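Local coordinates for protein cyclodipeptide synthetase (PDB 2X9Q) that joins, without ATP, two tyrosyl groups delivered as L-tyrosyl-tRNA(Tyr) into cyclo(L-Tyr-L-Tyr), an intermediate on the way to mycocyclosin, at residues L203-L208 with T221-C226; A60-L65 with G103-T108. One frame throughout, in Å; residues are numbered along the deposited sequence.

Overall arrangement
Starting from the N terminus, the chain first makes the hairpin of strands 59-61 and 64-68 at one border of the mixed sheet. It then passes through helix 71-79 and strand 82-87 into helix 96-109, and contact 2 closes this 37-residue loop by setting the hairpin turn against that helix. Only much later, after strand 165-169, does contact 1 form, where helix 194-210 meets helix 220-244 across a short connection that is partly unmodelled. The two contacts therefore follow in series, neither nested nor crossed. They sit on opposite sides of the chain's centre. The centres of contact 1 and contact 2 are 31 Å apart, and their nearest atoms about 17 Å.

Contact 1 (L203-L208 with T221-C226); sequences LVRRFL and TQEQVC
Arg205 and Glu223 close the outer side of this helix pair with a salt bridge in which one carboxylate oxygen does most of the accepting. Glu223 OE1 takes Arg205 NH2 at 3.0 Å through its syn lone pair, and Arg205 NE, also at 3.0 Å, from above the carboxylate plane. A third, weak bond runs from Arg205 NE to Glu223 OE2 at 3.3 Å. The guanidinium thus grips side-on, with NE and NH2 converging on a single atom, and its plane is turned 66° from that of the carboxylate. Both chains are extended, which lets them bridge the gap between the helices.

Beneath the ion pair the contact turns apolar. Cys226 directs SG anti to its backbone N (chi1 -175°), which places SG between Phe207 and Leu208. There SG lies at the edge of the Phe207 ring, 3.7 Å from Phe207 CD2, a Cys sulfur-aromatic contact, while Leu208 CD2 comes to 3.9 Å from the same Cys226 SG. Val204 CG1 packs on Cys226 CB at 4.0 Å, and Leu208 CD1 lies over the backbone at Gln222 and Glu223. The Gln222 amide is held outside the pair: its NE2 donates to Ala128 O.

Val204 also touches Ile230, a probable substrate-binding residue one turn beyond Cys226. The short segments cross at 108° with their axes 9.9 Å apart, so this is a steep helix-helix packing, apolar inside and ionic at its border, joining helices 194-210 and 220-244 of a synthase related to class I tRNA synthetases.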
ATOM      1  N   LEU A 203       1.664 -10.081 -13.083  1.00 22.51           N
ATOM      2  CA  LEU A 203       1.202  -8.804 -12.457  1.00 22.08           C
ATOM      3  C   LEU A 203       2.426  -7.940 -12.110  1.00 22.44           C
ATOM      4  O   LEU A 203       2.404  -6.779 -12.361  1.00 24.49           O
ATOM      5  CB  LEU A 203       0.317  -9.120 -11.204  1.00 22.07           C
ATOM      6  CG  LEU A 203      -1.084  -9.644 -11.595  1.00 21.93           C
ATOM      7  CD1 LEU A 203      -1.914 -10.132 -10.415  1.00 22.41           C
ATOM      8  CD2 LEU A 203      -1.965  -8.693 -12.457  1.00 25.03           C
ATOM      9  N   VAL A 204       3.533  -8.518 -11.667  1.00 22.59           N
ATOM     10  CA  VAL A 204       4.716  -7.710 -11.472  1.00 23.38           C
ATOM     11  C   VAL A 204       5.220  -7.111 -12.775  1.00 25.47           C
ATOM     12  O   VAL A 204       5.543  -5.942 -12.780  1.00 25.60           O
ATOM     13  CB  VAL A 204       5.800  -8.514 -10.758  1.00 24.80           C
ATOM     14  CG1 VAL A 204       7.241  -7.963 -10.977  1.00 24.14           C
ATOM     15  CG2 VAL A 204       5.418  -8.576  -9.240  1.00 24.20           C
ATOM     16  N   ARG A 205       5.341  -7.909 -13.861  1.00 25.88           N
ATOM     17  CA  ARG A 205       5.858  -7.410 -15.130  1.00 27.75           C
ATOM     18  C   ARG A 205       4.930  -6.338 -15.666  1.00 29.35           C
ATOM     19  O   ARG A 205       5.433  -5.340 -16.199  1.00 27.95           O
ATOM     20  CB  ARG A 205       6.049  -8.518 -16.176  1.00 28.65           C
ATOM     21  CG  ARG A 205       7.126  -9.514 -15.771  1.00 29.21           C
ATOM     22  CD  ARG A 205       7.108 -10.791 -16.648  1.00 30.43           C
ATOM     23  NE  ARG A 205       8.187 -11.679 -16.191  1.00 26.55           N
ATOM     24  CZ  ARG A 205       8.193 -12.995 -16.215  1.00 32.12           C
ATOM     25  NH1 ARG A 205       7.121 -13.688 -16.652  1.00 29.00           N
ATOM     26  NH2 ARG A 205       9.282 -13.643 -15.752  1.00 27.24           N
ATOM     27  N   ARG A 206       3.596  -6.504 -15.531  1.00 31.08           N
ATOM     28  CA  ARG A 206       2.691  -5.445 -15.996  1.00 34.91           C
ATOM     29  C   ARG A 206       2.988  -4.120 -15.234  1.00 36.64           C
ATOM     30  O   ARG A 206       3.119  -3.058 -15.834  1.00 36.96           O
ATOM     31  CB  ARG A 206       1.213  -5.754 -15.790  1.00 36.75           C
ATOM     32  CG  ARG A 206       0.541  -6.716 -16.808  1.00 45.56           C
ATOM     33  CD  ARG A 206       0.974  -6.599 -18.268  1.00 53.83           C
ATOM     34  NE  ARG A 206       1.492  -7.913 -18.653  1.00 59.73           N
ATOM     35  CZ  ARG A 206       2.760  -8.186 -18.996  1.00 62.90           C
ATOM     36  NH1 ARG A 206       3.092  -9.454 -19.300  1.00 59.86           N
ATOM     37  NH2 ARG A 206       3.685  -7.201 -19.066  1.00 60.49           N
ATOM     38  N   PHE A 207       3.106  -4.213 -13.909  1.00 36.84           N
ATOM     39  CA  PHE A 207       3.386  -3.048 -13.109  1.00 38.78           C
ATOM     40  C   PHE A 207       4.745  -2.389 -13.474  1.00 38.39           C
ATOM     41  O   PHE A 207       4.834  -1.157 -13.499  1.00 37.94           O
ATOM     42  CB  PHE A 207       3.350  -3.402 -11.636  1.00 38.48           C
ATOM     43  CG  PHE A 207       3.901  -2.345 -10.754  1.00 42.16           C
ATOM     44  CD1 PHE A 207       3.235  -1.116 -10.618  1.00 44.97           C
ATOM     45  CD2 PHE A 207       5.118  -2.555 -10.054  1.00 46.83           C
ATOM     46  CE1 PHE A 207       3.764  -0.088  -9.811  1.00 44.41           C
ATOM     47  CE2 PHE A 207       5.668  -1.539  -9.219  1.00 48.27           C
ATOM     48  CZ  PHE A 207       4.969  -0.294  -9.093  1.00 46.97           C
ATOM     49  N   LEU A 208       5.790  -3.203 -13.707  1.00 38.14           N
ATOM     50  CA  LEU A 208       7.091  -2.648 -14.049  1.00 38.95           C
ATOM     51  C   LEU A 208       7.071  -2.039 -15.432  1.00 41.24           C
ATOM     52  O   LEU A 208       7.760  -1.044 -15.654  1.00 41.05           O
ATOM     53  CB  LEU A 208       8.230  -3.658 -13.923  1.00 38.39           C
ATOM     54  CG  LEU A 208       8.621  -4.095 -12.508  1.00 36.81           C
ATOM     55  CD1 LEU A 208       9.642  -5.183 -12.529  1.00 37.95           C
ATOM     56  CD2 LEU A 208       9.124  -2.864 -11.726  1.00 39.40           C
ATOM     57  N   THR A 221      16.409  -9.472 -12.067  1.00 37.87           N
ATOM     58  CA  THR A 221      16.657  -8.879 -10.780  1.00 34.51           C
ATOM     59  C   THR A 221      15.640  -7.818 -10.447  1.00 31.85           C
ATOM     60  O   THR A 221      15.170  -7.841  -9.321  1.00 29.44           O
ATOM     61  CB  THR A 221      18.107  -8.283 -10.646  1.00 36.23           C
ATOM     62  OG1 THR A 221      19.003  -9.245 -11.178  1.00 35.93           O
ATOM     63  CG2 THR A 221      18.453  -8.041  -9.119  1.00 34.15           C
ATOM     64  N   GLN A 222      15.313  -6.911 -11.378  1.00 28.58           N
ATOM     65  CA  GLN A 222      14.292  -5.915 -11.099  1.00 31.06           C
ATOM     66  C   GLN A 222      12.934  -6.592 -10.713  1.00 30.63           C
ATOM     67  O   GLN A 222      12.222  -6.101  -9.828  1.00 28.07           O
ATOM     68  CB  GLN A 222      14.071  -4.936 -12.241  1.00 31.53           C
ATOM     69  CG  GLN A 222      15.280  -3.946 -12.498  1.00 34.49           C
ATOM     70  CD  GLN A 222      15.220  -3.294 -13.912  1.00 44.78           C
ATOM     71  OE1 GLN A 222      14.252  -3.467 -14.642  1.00 47.52           O
ATOM     72  NE2 GLN A 222      16.254  -2.549 -14.279  1.00 46.00           N
ATOM     73  N   GLU A 223      12.615  -7.713 -11.400  1.00 30.08           N
ATOM     74  CA  GLU A 223      11.355  -8.470 -11.121  1.00 29.51           C
ATOM     75  C   GLU A 223      11.374  -9.073  -9.764  1.00 27.53           C
ATOM     76  O   GLU A 223      10.394  -8.973  -9.065  1.00 27.37           O
ATOM     77  CB  GLU A 223      11.119  -9.563 -12.152  1.00 28.93           C
ATOM     78  CG  GLU A 223      10.782  -8.967 -13.466  1.00 30.05           C
ATOM     79  CD  GLU A 223      10.636 -10.034 -14.599  1.00 37.28           C
ATOM     80  OE1 GLU A 223      10.449 -11.254 -14.342  1.00 35.48           O
ATOM     81  OE2 GLU A 223      10.646  -9.583 -15.751  1.00 40.40           O
ATOM     82  N   GLN A 224      12.476  -9.739  -9.410  1.00 26.93           N
ATOM     83  CA  GLN A 224      12.597 -10.371  -8.109  1.00 28.10           C
ATOM     84  C   GLN A 224      12.540  -9.304  -6.970  1.00 27.53           C
ATOM     85  O   GLN A 224      11.845  -9.479  -5.989  1.00 24.77           O
ATOM     86  CB  GLN A 224      13.920 -11.156  -7.991  1.00 29.88           C
ATOM     87  CG  GLN A 224      13.925 -11.935  -6.653  1.00 36.93           C
ATOM     88  CD  GLN A 224      12.563 -12.757  -6.502  1.00 49.07           C
ATOM     89  OE1 GLN A 224      12.301 -13.669  -7.315  1.00 52.10           O
ATOM     90  NE2 GLN A 224      11.699 -12.397  -5.521  1.00 47.34           N
ATOM     91  N   VAL A 225      13.242  -8.172  -7.129  1.00 26.16           N
ATOM     92  CA  VAL A 225      13.188  -7.152  -6.056  1.00 26.01           C
ATOM     93  C   VAL A 225      11.774  -6.552  -5.961  1.00 25.58           C
ATOM     94  O   VAL A 225      11.267  -6.319  -4.859  1.00 24.58           O
ATOM     95  CB  VAL A 225      14.291  -6.064  -6.284  1.00 27.03           C
ATOM     96  CG1 VAL A 225      14.064  -4.799  -5.390  1.00 26.23           C
ATOM     97  CG2 VAL A 225      15.666  -6.755  -6.064  1.00 27.07           C
ATOM     98  N   CYS A 226      11.134  -6.324  -7.100  1.00 23.44           N
ATOM     99  CA  CYS A 226       9.779  -5.781  -7.078  1.00 25.70           C
ATOM    100  C   CYS A 226       8.806  -6.780  -6.378  1.00 24.90           C
ATOM    101  O   CYS A 226       7.965  -6.378  -5.570  1.00 24.15           O
ATOM    102  CB  CYS A 226       9.295  -5.529  -8.519  1.00 23.89           C
ATOM    103  SG  CYS A 226       7.705  -4.749  -8.591  1.00 29.71           S
TER

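Contact 2 (A60-L65 with G103-T108); sequences AQEGFL and GLWGLT
The indole of Trp105 is approached over one face by the edge of Phe64, in an offset edge-to-face pair with planes 61° apart and the Phe64 centroid 5.6 Å from that of the Trp105 five-membered ring. Phe64 CD1 makes the nearest touch, 3.8 Å from Trp105 CB. At the indole's edge, in its plane, lies Gln61 CB, and near that plane Gln61 OE1 receives the hydrogen bond from Trp105 NE1 at 3.0 Å. The N-H...O angle is 153°, and the amide and ring planes are steeply inclined to each other. With chi1 at 164°, Trp105 CG points away from its own amide nitrogen, and the indole reaches from helix 96-109 to the hairpin. Phe110, just beyond the helix, makes a second edge-to-face pair with Trp105.

Gln61 and Phe64 are the outer residues of a type I' turn, and each bonds the other's backbone. Glu62, at one of the turn's two inner positions, bends at its second side-chain torsion and brings its carboxylate to the helix: Glu62 OE1 is 3.6 Å from Trp105 CD1, and Glu62 OE2 is 3.6 Å from Thr108 CG2. Its stronger polar partner is Asn109, whose ND2 donates to OE1. Thr108 OG1 turns back to its own helix and donates to Leu104 O at 2.8 Å, from the face opposite the one used by Thr108 N.

Gln61 OE1 is also bonded by His77 NE2, so a single carbonyl oxygen links the hairpin to two helices. With both donors on that oxygen, the amide's rotation is probably fixed, and the buried indole N-H has its acceptor where helix 96-109 packs against the hairpin of strands 59-61 and 64-68.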
ATOM      1  N   ALA A  60     -16.322  11.944  -5.253  1.00 38.37           N
ATOM      2  CA  ALA A  60     -15.555  13.155  -4.874  1.00 37.69           C
ATOM      3  C   ALA A  60     -15.677  13.515  -3.384  1.00 37.75           C
ATOM      4  O   ALA A  60     -16.784  13.658  -2.872  1.00 35.51           O
ATOM      5  CB  ALA A  60     -15.956  14.333  -5.746  1.00 37.45           C
ATOM      6  N   GLN A  61     -14.524  13.586  -2.674  1.00 36.55           N
ATOM      7  CA  GLN A  61     -14.492  13.858  -1.238  1.00 35.92           C
ATOM      8  C   GLN A  61     -13.261  14.750  -0.940  1.00 36.57           C
ATOM      9  O   GLN A  61     -12.113  14.356  -1.221  1.00 36.01           O
ATOM     10  CB  GLN A  61     -14.326  12.554  -0.395  1.00 35.48           C
ATOM     11  CG  GLN A  61     -15.339  11.490  -0.617  1.00 36.54           C
ATOM     12  CD  GLN A  61     -15.283  10.406   0.444  1.00 32.87           C
ATOM     13  OE1 GLN A  61     -14.227   9.830   0.766  1.00 31.38           O
ATOM     14  NE2 GLN A  61     -16.438  10.068   0.959  1.00 34.92           N
ATOM     15  N   GLU A  62     -13.489  15.936  -0.364  1.00 36.95           N
ATOM     16  CA  GLU A  62     -12.410  16.843   0.086  1.00 36.80           C
ATOM     17  C   GLU A  62     -11.238  16.898  -0.875  1.00 35.47           C
ATOM     18  O   GLU A  62     -10.080  16.670  -0.452  1.00 38.25           O
ATOM     19  CB  GLU A  62     -11.882  16.408   1.459  1.00 37.17           C
ATOM     20  CG  GLU A  62     -12.896  16.524   2.586  1.00 42.42           C
ATOM     21  CD  GLU A  62     -14.005  15.473   2.455  1.00 49.52           C
ATOM     22  OE1 GLU A  62     -13.682  14.291   2.179  1.00 48.44           O
ATOM     23  OE2 GLU A  62     -15.186  15.825   2.619  1.00 49.20           O
ATOM     24  N   GLY A  63     -11.525  17.127  -2.143  1.00 32.67           N
ATOM     25  CA  GLY A  63     -10.476  17.346  -3.158  1.00 32.28           C
ATOM     26  C   GLY A  63      -9.883  16.083  -3.820  1.00 30.53           C
ATOM     27  O   GLY A  63      -8.999  16.189  -4.689  1.00 29.38           O
ATOM     28  N   PHE A  64     -10.419  14.916  -3.461  1.00 28.42           N
ATOM     29  CA  PHE A  64      -9.999  13.625  -4.059  1.00 29.82           C
ATOM     30  C   PHE A  64     -11.127  12.865  -4.775  1.00 28.69           C
ATOM     31  O   PHE A  64     -12.260  12.951  -4.369  1.00 30.31           O
ATOM     32  CB  PHE A  64      -9.439  12.725  -2.923  1.00 28.38           C
ATOM     33  CG  PHE A  64      -8.108  13.234  -2.440  1.00 27.16           C
ATOM     34  CD1 PHE A  64      -8.021  13.984  -1.292  1.00 28.97           C
ATOM     35  CD2 PHE A  64      -6.982  13.049  -3.206  1.00 28.30           C
ATOM     36  CE1 PHE A  64      -6.762  14.542  -0.884  1.00 28.85           C
ATOM     37  CE2 PHE A  64      -5.706  13.572  -2.803  1.00 26.62           C
ATOM     38  CZ  PHE A  64      -5.614  14.314  -1.646  1.00 25.67           C
ATOM     39  N   LEU A  65     -10.807  12.097  -5.784  1.00 27.24           N
ATOM     40  CA  LEU A  65     -11.773  11.163  -6.286  1.00 26.71           C
ATOM     41  C   LEU A  65     -11.408   9.837  -5.584  1.00 27.71           C
ATOM     42  O   LEU A  65     -10.214   9.434  -5.621  1.00 27.04           O
ATOM     43  CB  LEU A  65     -11.648  11.051  -7.780  1.00 26.64           C
ATOM     44  CG  LEU A  65     -11.862  12.376  -8.586  1.00 33.38           C
ATOM     45  CD1 LEU A  65     -11.552  12.176 -10.039  1.00 38.76           C
ATOM     46  CD2 LEU A  65     -13.298  12.967  -8.500  1.00 37.28           C
ATOM     47  N   GLY A 103      -4.199  13.767   4.599  1.00 23.20           N
ATOM     48  CA  GLY A 103      -4.453  13.681   6.031  1.00 22.09           C
ATOM     49  C   GLY A 103      -5.818  14.351   6.383  1.00 24.73           C
ATOM     50  O   GLY A 103      -6.572  13.806   7.199  1.00 25.92           O
ATOM     51  N   LEU A 104      -6.134  15.480   5.777  1.00 24.10           N
ATOM     52  CA  LEU A 104      -7.467  16.117   6.028  1.00 27.32           C
ATOM     53  C   LEU A 104      -8.619  15.232   5.469  1.00 27.19           C
ATOM     54  O   LEU A 104      -9.635  15.059   6.113  1.00 27.86           O
ATOM     55  CB  LEU A 104      -7.512  17.478   5.329  1.00 26.26           C
ATOM     56  CG  LEU A 104      -6.641  18.544   6.056  1.00 32.37           C
ATOM     57  CD1 LEU A 104      -6.367  19.780   5.169  1.00 36.82           C
ATOM     58  CD2 LEU A 104      -7.222  18.880   7.467  1.00 38.38           C
ATOM     59  N   TRP A 105      -8.428  14.689   4.260  1.00 27.36           N
ATOM     60  CA  TRP A 105      -9.406  13.781   3.626  1.00 27.07           C
ATOM     61  C   TRP A 105      -9.575  12.615   4.560  1.00 28.11           C
ATOM     62  O   TRP A 105     -10.703  12.255   4.869  1.00 28.10           O
ATOM     63  CB  TRP A 105      -8.939  13.258   2.271  1.00 25.72           C
ATOM     64  CG  TRP A 105      -9.735  12.060   1.793  1.00 26.85           C
ATOM     65  CD1 TRP A 105     -11.007  12.089   1.273  1.00 29.29           C
ATOM     66  CD2 TRP A 105      -9.331  10.681   1.801  1.00 27.95           C
ATOM     67  NE1 TRP A 105     -11.415  10.814   0.996  1.00 30.67           N
ATOM     68  CE2 TRP A 105     -10.410   9.931   1.323  1.00 29.72           C
ATOM     69  CE3 TRP A 105      -8.141   9.997   2.179  1.00 28.66           C
ATOM     70  CZ2 TRP A 105     -10.346   8.541   1.168  1.00 24.70           C
ATOM     71  CZ3 TRP A 105      -8.106   8.598   2.077  1.00 25.86           C
ATOM     72  CH2 TRP A 105      -9.193   7.895   1.575  1.00 28.13           C
ATOM     73  N   GLY A 106      -8.469  12.046   5.062  1.00 27.17           N
ATOM     74  CA  GLY A 106      -8.533  10.870   5.955  1.00 24.67           C
ATOM     75  C   GLY A 106      -9.296  11.110   7.260  1.00 28.77           C
ATOM     76  O   GLY A 106     -10.118  10.258   7.704  1.00 27.63           O
ATOM     77  N   LEU A 107      -9.005  12.236   7.919  1.00 28.52           N
ATOM     78  CA  LEU A 107      -9.646  12.480   9.177  1.00 29.89           C
ATOM     79  C   LEU A 107     -11.117  12.842   8.992  1.00 28.85           C
ATOM     80  O   LEU A 107     -11.902  12.610   9.899  1.00 31.04           O
ATOM     81  CB  LEU A 107      -8.934  13.602   9.932  1.00 30.78           C
ATOM     82  CG  LEU A 107      -7.586  13.221  10.552  1.00 30.18           C
ATOM     83  CD1 LEU A 107      -6.880  14.422  11.120  1.00 32.57           C
ATOM     84  CD2 LEU A 107      -7.656  12.108  11.543  1.00 30.13           C
ATOM     85  N   THR A 108     -11.477  13.413   7.864  1.00 29.67           N
ATOM     86  CA  THR A 108     -12.882  13.665   7.567  1.00 31.57           C
ATOM     87  C   THR A 108     -13.657  12.344   7.386  1.00 32.88           C
ATOM     88  O   THR A 108     -14.850  12.284   7.738  1.00 32.91           O
ATOM     89  CB  THR A 108     -13.038  14.570   6.361  1.00 31.94           C
ATOM     90  OG1 THR A 108     -12.303  15.765   6.655  1.00 32.91           O
ATOM     91  CG2 THR A 108     -14.586  14.895   6.021  1.00 30.11           C
TER